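Local coordinates for protein JSC1_58120g3 ([Leptolyngbya] sp. JSC-1, PDB 6XHH) that probably senses far-red light as a cyanobacteriochrome GAF domain, carrying a verdin-type bilin that absorbs far-red light in its dark state, at residues F81-Y93 with L121-F135. Sequence-based numbering, arbitrary orientation.
Sequences FQQNQPFVVDDIY and LESFEVKSCAVVAIF. With M1V (mesobiliverdin IX(alpha)), chain C.
The F81 ring turns its edge to V131: CE1 lies 3.5 Å from V131 O, close to the ring plane, and CZ meets V131 CG1. The chromophore methyl CMC sits at the same ring's edge, 3.4 Å from F81 CZ. F87 instead offers a face, with propionate carbon CAC of the bilin 3.6 Å above the ring plane, over its centre; F87 shares the chromophore-facing side of the sheet with V131, and CG anti to the backbone N (chi1 -170°) turns the ring against CAC. V131 CG2 in turn packs 3.2 Å from ring D oxygen OD. At the far end the Y93 ring carries I92 CG1 over one face and E122 OE2 at its edge, where Y93 OH donates to the anti lone pair of OE2 at 2.7 Å. I92 CD1 tucks against V126 O (3.3 Å).

Strand 87-89 pairs antiparallel with 128-135 of the GAF sheet through four backbone bonds, F87 with V131 and V89 with C129; past the corner at D90, I92 N reaches K127 O. V88 also bonds T97 beyond. Water 1 links N84 OD1 to A133 N where direct pairing has stopped. F81, F87 and V131 give the bilin apolar contact, while R80, H117 and S145 bond its polar groups.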
loop_
_atom_site.group_PDB
_atom_site.type_symbol
_atom_site.label_atom_id
_atom_site.label_comp_id
_atom_site.label_asym_id
_atom_site.label_seq_id
_atom_site.Cartn_x
_atom_site.Cartn_y
_atom_site.Cartn_z
ATOM N N PHE A 81 6.938 6.958 5.824
ATOM C CA PHE A 81 7.308 5.597 5.458
ATOM C C PHE A 81 8.769 5.304 5.771
ATOM O O PHE A 81 9.142 4.125 5.913
ATOM C CB PHE A 81 6.973 5.358 3.982
ATOM C CG PHE A 81 5.508 5.473 3.697
ATOM C CD1 PHE A 81 4.624 4.537 4.219
ATOM C CD2 PHE A 81 4.996 6.543 2.963
ATOM C CE1 PHE A 81 3.264 4.653 4.002
ATOM C CE2 PHE A 81 3.634 6.651 2.737
ATOM C CZ PHE A 81 2.764 5.707 3.257
ATOM N N GLN A 82 9.591 6.350 5.945
ATOM C CA GLN A 82 10.970 6.114 6.362
ATOM C C GLN A 82 11.030 5.524 7.761
ATOM O O GLN A 82 11.987 4.819 8.091
ATOM C CB GLN A 82 11.783 7.407 6.297
ATOM C CG GLN A 82 12.041 7.937 4.878
ATOM C CD GLN A 82 13.071 7.118 4.096
ATOM O OE1 GLN A 82 13.611 6.119 4.591
ATOM N NE2 GLN A 82 13.363 7.559 2.872
ATOM N N GLN A 83 10.016 5.787 8.585
ATOM C CA GLN A 83 9.888 5.200 9.910
ATOM C C GLN A 83 8.980 3.972 9.909
ATOM O O GLN A 83 8.594 3.493 10.978
ATOM C CB GLN A 83 9.363 6.247 10.897
ATOM C CG GLN A 83 10.392 7.299 11.283
ATOM C CD GLN A 83 10.732 8.243 10.155
ATOM O OE1 GLN A 83 9.848 8.855 9.548
ATOM N NE2 GLN A 83 12.022 8.368 9.862
ATOM N N ASN A 84 8.632 3.460 8.727
ATOM C CA ASN A 84 7.710 2.325 8.586
ATOM C C ASN A 84 6.394 2.551 9.327
ATOM O O ASN A 84 5.835 1.637 9.947
ATOM C CB ASN A 84 8.347 1.013 9.036
ATOM C CG ASN A 84 7.577 -0.186 8.528
ATOM O OD1 ASN A 84 6.765 -0.059 7.599
ATOM N ND2 ASN A 84 7.802 -1.348 9.137
ATOM N N GLN A 85 5.878 3.772 9.242
ATOM C CA GLN A 85 4.524 4.013 9.721
ATOM C C GLN A 85 3.531 3.842 8.569
ATOM O O GLN A 85 3.815 4.262 7.438
ATOM C CB GLN A 85 4.411 5.414 10.315
ATOM C CG GLN A 85 5.233 5.584 11.588
ATOM C CD GLN A 85 4.661 6.654 12.506
ATOM O OE1 GLN A 85 3.447 6.711 12.740
ATOM N NE2 GLN A 85 5.532 7.514 13.026
ATOM N N PRO A 86 2.386 3.206 8.801
ATOM C CA PRO A 86 1.370 3.099 7.750
ATOM C C PRO A 86 0.562 4.383 7.637
ATOM O O PRO A 86 0.581 5.251 8.516
ATOM C CB PRO A 86 0.485 1.949 8.233
ATOM C CG PRO A 86 0.532 2.070 9.709
ATOM C CD PRO A 86 1.948 2.549 10.043
ATOM N N PHE A 87 -0.179 4.474 6.534
ATOM C CA PHE A 87 -1.145 5.533 6.278
ATOM C C PHE A 87 -2.499 4.878 6.032
ATOM O O PHE A 87 -2.661 4.135 5.060
ATOM C CB PHE A 87 -0.705 6.370 5.079
ATOM C CG PHE A 87 -1.504 7.624 4.876
ATOM C CD1 PHE A 87 -1.500 8.620 5.831
ATOM C CD2 PHE A 87 -2.246 7.806 3.724
ATOM C CE1 PHE A 87 -2.226 9.775 5.653
ATOM C CE2 PHE A 87 -2.974 8.963 3.545
ATOM C CZ PHE A 87 -2.962 9.952 4.497
ATOM N N VAL A 88 -3.464 5.154 6.904
ATOM C CA VAL A 88 -4.706 4.389 6.999
ATOM C C VAL A 88 -5.879 5.353 6.896
ATOM O O VAL A 88 -6.074 6.178 7.789
ATOM C CB VAL A 88 -4.786 3.597 8.308
ATOM C CG1 VAL A 88 -6.043 2.743 8.333
ATOM C CG2 VAL A 88 -3.513 2.751 8.513
ATOM N N VAL A 89 -6.653 5.259 5.818
ATOM C CA VAL A 89 -7.737 6.212 5.537
ATOM C C VAL A 89 -8.997 5.449 5.131
ATOM O O VAL A 89 -9.111 4.982 3.990
ATOM C CB VAL A 89 -7.332 7.215 4.456
ATOM C CG1 VAL A 89 -8.485 8.191 4.180
ATOM C CG2 VAL A 89 -6.060 7.954 4.880
ATOM N N ASP A 90 -9.961 5.336 6.054
ATOM C CA ASP A 90 -11.229 4.689 5.720
ATOM C C ASP A 90 -11.935 5.412 4.579
ATOM O O ASP A 90 -12.496 4.782 3.680
ATOM C CB ASP A 90 -12.163 4.667 6.928
ATOM C CG ASP A 90 -11.715 3.722 8.012
ATOM O OD1 ASP A 90 -10.605 3.170 7.899
ATOM O OD2 ASP A 90 -12.504 3.509 8.957
ATOM N N ASP A 91 -11.930 6.740 4.625
ATOM C CA ASP A 91 -12.745 7.587 3.759
ATOM C C ASP A 91 -11.893 8.812 3.446
ATOM O O ASP A 91 -11.597 9.583 4.356
ATOM C CB ASP A 91 -14.037 7.968 4.488
ATOM C CG ASP A 91 -14.991 8.804 3.649
ATOM O OD1 ASP A 91 -14.548 9.501 2.727
ATOM O OD2 ASP A 91 -16.196 8.771 3.959
ATOM N N ILE A 92 -11.493 8.997 2.182
ATOM C CA ILE A 92 -10.576 10.087 1.851
ATOM C C ILE A 92 -11.152 11.461 2.177
ATOM O O ILE A 92 -10.403 12.445 2.248
ATOM C CB ILE A 92 -10.138 10.040 0.367
ATOM C CG1 ILE A 92 -11.309 10.322 -0.583
ATOM C CG2 ILE A 92 -9.412 8.729 0.056
ATOM C CD1 ILE A 92 -10.837 10.594 -2.024
ATOM N N TYR A 93 -12.461 11.564 2.375
ATOM C CA TYR A 93 -13.066 12.848 2.695
ATOM C C TYR A 93 -13.169 13.093 4.187
ATOM O O TYR A 93 -13.552 14.199 4.589
ATOM C CB TYR A 93 -14.450 12.950 2.052
ATOM C CG TYR A 93 -14.393 12.762 0.557
ATOM C CD1 TYR A 93 -13.645 13.620 -0.247
ATOM C CD2 TYR A 93 -15.050 11.707 -0.054
ATOM C CE1 TYR A 93 -13.582 13.448 -1.626
ATOM C CE2 TYR A 93 -14.984 11.530 -1.422
ATOM C CZ TYR A 93 -14.247 12.400 -2.197
ATOM O OH TYR A 93 -14.196 12.224 -3.560
ATOM N N LEU A 121 -5.759 11.479 -5.057
ATOM C CA LEU A 121 -6.431 10.199 -4.855
ATOM C C LEU A 121 -7.635 10.047 -5.779
ATOM O O LEU A 121 -7.822 8.995 -6.405
ATOM C CB LEU A 121 -6.835 10.069 -3.377
ATOM C CG LEU A 121 -5.659 9.815 -2.420
ATOM C CD1 LEU A 121 -5.984 10.171 -0.967
ATOM C CD2 LEU A 121 -5.228 8.371 -2.533
ATOM N N GLU A 122 -8.456 11.093 -5.893
ATOM C CA GLU A 122 -9.555 11.070 -6.854
ATOM C C GLU A 122 -9.054 10.805 -8.270
ATOM O O GLU A 122 -9.705 10.087 -9.040
ATOM C CB GLU A 122 -10.330 12.390 -6.794
ATOM C CG GLU A 122 -11.272 12.521 -5.600
ATOM C CD GLU A 122 -11.733 13.945 -5.401
ATOM O OE1 GLU A 122 -11.103 14.851 -5.987
ATOM O OE2 GLU A 122 -12.719 14.159 -4.668
ATOM N N SER A 123 -7.893 11.362 -8.636
ATOM C CA SER A 123 -7.383 11.134 -9.987
ATOM C C SER A 123 -7.019 9.677 -10.229
ATOM O O SER A 123 -6.953 9.253 -11.391
ATOM C CB SER A 123 -6.169 12.029 -10.270
ATOM O OG SER A 123 -4.956 11.438 -9.820
ATOM N N PHE A 124 -6.782 8.905 -9.168
ATOM C CA PHE A 124 -6.511 7.482 -9.285
ATOM C C PHE A 124 -7.730 6.636 -8.941
ATOM O O PHE A 124 -7.613 5.407 -8.832
ATOM C CB PHE A 124 -5.311 7.117 -8.410
ATOM C CG PHE A 124 -4.023 7.747 -8.881
ATOM C CD1 PHE A 124 -3.514 7.447 -10.136
ATOM C CD2 PHE A 124 -3.342 8.660 -8.090
ATOM C CE1 PHE A 124 -2.349 8.031 -10.583
ATOM C CE2 PHE A 124 -2.170 9.249 -8.538
ATOM C CZ PHE A 124 -1.674 8.929 -9.782
ATOM N N GLU A 125 -8.900 7.279 -8.793
ATOM C CA GLU A 125 -10.191 6.631 -8.548
ATOM C C GLU A 125 -10.289 6.014 -7.153
ATOM O O GLU A 125 -11.063 5.083 -6.937
ATOM C CB GLU A 125 -10.496 5.569 -9.601
ATOM C CG GLU A 125 -10.272 6.052 -11.011
ATOM C CD GLU A 125 -10.863 5.104 -12.007
ATOM O OE1 GLU A 125 -11.918 5.430 -12.579
ATOM O OE2 GLU A 125 -10.284 4.026 -12.200
ATOM N N VAL A 126 -9.553 6.549 -6.181
ATOM C CA VAL A 126 -9.468 5.976 -4.838
ATOM C C VAL A 126 -10.465 6.687 -3.925
ATOM O O VAL A 126 -10.538 7.919 -3.930
ATOM C CB VAL A 126 -8.034 6.099 -4.283
ATOM C CG1 VAL A 126 -7.961 5.638 -2.819
ATOM C CG2 VAL A 126 -7.027 5.324 -5.139
ATOM N N LYS A 127 -11.228 5.919 -3.121
ATOM C CA LYS A 127 -12.071 6.482 -2.067
ATOM C C LYS A 127 -11.653 6.070 -0.659
ATOM O O LYS A 127 -12.199 6.602 0.317
ATOM C CB LYS A 127 -13.540 6.089 -2.278
ATOM C CG LYS A 127 -14.236 6.912 -3.363
ATOM C CD LYS A 127 -15.727 6.609 -3.376
ATOM C CE LYS A 127 -16.432 7.414 -4.454
ATOM N NZ LYS A 127 -15.811 7.163 -5.782
ATOM N N SER A 128 -10.683 5.171 -0.530
ATOM C CA SER A 128 -10.263 4.605 0.742
ATOM C C SER A 128 -8.892 3.984 0.508
ATOM O O SER A 128 -8.683 3.368 -0.533
ATOM C CB SER A 128 -11.283 3.557 1.205
ATOM O OG SER A 128 -10.821 2.808 2.322
ATOM N N CYS A 129 -7.951 4.163 1.438
ATOM C CA CYS A 129 -6.627 3.606 1.172
ATOM C C CYS A 129 -5.938 3.193 2.463
ATOM O O CYS A 129 -5.991 3.913 3.463
ATOM C CB CYS A 129 -5.705 4.594 0.428
ATOM S SG CYS A 129 -5.486 6.224 1.242
ATOM N N ALA A 130 -5.272 2.039 2.413
ATOM C CA ALA A 130 -4.349 1.599 3.456
ATOM C C ALA A 130 -3.009 1.379 2.773
ATOM O O ALA A 130 -2.927 0.587 1.830
ATOM C CB ALA A 130 -4.839 0.322 4.153
ATOM N N VAL A 131 -1.981 2.114 3.199
ATOM C CA VAL A 131 -0.723 2.232 2.465
ATOM C C VAL A 131 0.432 1.930 3.414
ATOM O O VAL A 131 0.505 2.498 4.513
ATOM C CB VAL A 131 -0.552 3.629 1.829
ATOM C CG1 VAL A 131 0.655 3.650 0.866
ATOM C CG2 VAL A 131 -1.833 4.059 1.090
ATOM N N VAL A 132 1.325 1.022 3.011
ATOM C CA VAL A 132 2.440 0.636 3.873
ATOM C C VAL A 132 3.733 0.592 3.073
ATOM O O VAL A 132 3.740 0.419 1.850
ATOM C CB VAL A 132 2.228 -0.730 4.550
ATOM C CG1 VAL A 132 0.931 -0.746 5.356
ATOM C CG2 VAL A 132 2.273 -1.853 3.509
ATOM N N ALA A 133 4.839 0.725 3.794
ATOM C CA ALA A 133 6.155 0.797 3.185
ATOM C C ALA A 133 6.641 -0.585 2.754
ATOM O O ALA A 133 6.444 -1.585 3.457
ATOM C CB ALA A 133 7.150 1.414 4.170
ATOM N N ILE A 134 7.307 -0.629 1.606
ATOM C CA ILE A 134 8.083 -1.799 1.192
ATOM C C ILE A 134 9.549 -1.458 1.390
ATOM O O ILE A 134 10.060 -0.540 0.737
ATOM C CB ILE A 134 7.818 -2.176 -0.274
ATOM C CG1 ILE A 134 6.370 -2.580 -0.496
ATOM C CG2 ILE A 134 8.704 -3.339 -0.712
ATOM C CD1 ILE A 134 6.009 -2.670 -1.986
ATOM N N PHE A 135 10.217 -2.188 2.288
ATOM C CA PHE A 135 11.636 -2.002 2.570
ATOM C C PHE A 135 12.461 -3.107 1.924
ATOM O O PHE A 135 12.146 -4.287 2.066
ATOM C CB PHE A 135 11.893 -1.977 4.075
ATOM C CG PHE A 135 11.738 -0.633 4.665
ATOM C CD1 PHE A 135 12.787 0.265 4.648
ATOM C CD2 PHE A 135 10.537 -0.246 5.210
ATOM C CE1 PHE A 135 12.638 1.527 5.185
ATOM C CE2 PHE A 135 10.381 1.017 5.754
ATOM C CZ PHE A 135 11.428 1.905 5.734
HETATM O OA M1V C . -0.112 14.557 -5.339
HETATM C C1A M1V C . -0.141 15.443 -4.497
HETATM N NA M1V C . 0.004 15.234 -3.182
HETATM C C2A M1V C . -0.315 16.817 -4.756
HETATM C CMA M1V C . -0.512 17.445 -6.116
HETATM C C3A M1V C . -0.282 17.490 -3.538
HETATM C CAA M1V C . -0.432 18.946 -3.308
HETATM C CBA M1V C . 0.813 19.565 -2.669
HETATM C C4A M1V C . -0.077 16.453 -2.502
HETATM C CHA M1V C . 0.032 16.708 -1.162
HETATM C C1B M1V C . 0.245 15.799 -0.032
HETATM C C2B M1V C . 0.263 16.275 1.305
HETATM C CMB M1V C . 0.054 17.706 1.737
HETATM C C3B M1V C . 0.484 15.203 2.118
HETATM C CAB M1V C . 0.575 15.224 3.633
HETATM C CBB M1V C . -0.692 14.604 4.247
HETATM C CGB M1V C . -1.891 15.496 4.009
HETATM O O2B M1V C . -1.964 16.610 4.581
HETATM O O1B M1V C . -2.822 15.148 3.248
HETATM N NB M1V C . 0.461 14.474 -0.015
HETATM C C4B M1V C . 0.615 14.068 1.263
HETATM C CHB M1V C . 0.864 12.786 1.777
HETATM C C1C M1V C . 0.833 11.515 1.186
HETATM C C2C M1V C . 0.804 10.336 1.943
HETATM C CAC M1V C . 0.885 10.277 3.453
HETATM C CBC M1V C . 2.408 10.405 3.737
HETATM C CGC M1V C . 2.780 10.823 5.152
HETATM O O2C M1V C . 1.895 11.010 6.018
HETATM O O1C M1V C . 3.982 10.999 5.474
HETATM C C3C M1V C . 0.779 9.272 1.043
HETATM C CMC M1V C . 0.744 7.820 1.431
HETATM N NC M1V C . 0.796 11.180 -0.150
HETATM C C4C M1V C . 0.758 9.813 -0.259
HETATM C CHC M1V C . 0.747 9.216 -1.553
HETATM C C1D M1V C . 0.534 7.914 -1.936
HETATM C C2D M1V C . 1.244 7.224 -2.956
HETATM C CMD M1V C . 2.394 7.783 -3.759
HETATM N ND M1V C . -0.453 7.067 -1.451
HETATM C C4D M1V C . -0.357 5.889 -2.102
HETATM O OD M1V C . -1.106 4.936 -1.885
HETATM C C3D M1V C . 0.713 5.975 -3.051
HETATM C CAD M1V C . 1.185 4.881 -3.975
HETATM C CBD M1V C . 0.210 4.741 -5.123
HETATM O O HOH W 1 4.601 1.517 6.526
HETATM O O HOH W 2 5.335 -1.943 5.992
HETATM O O HOH W 3 -14.557 8.174 0.304
HETATM O O HOH W 4 -14.575 10.156 -5.378
#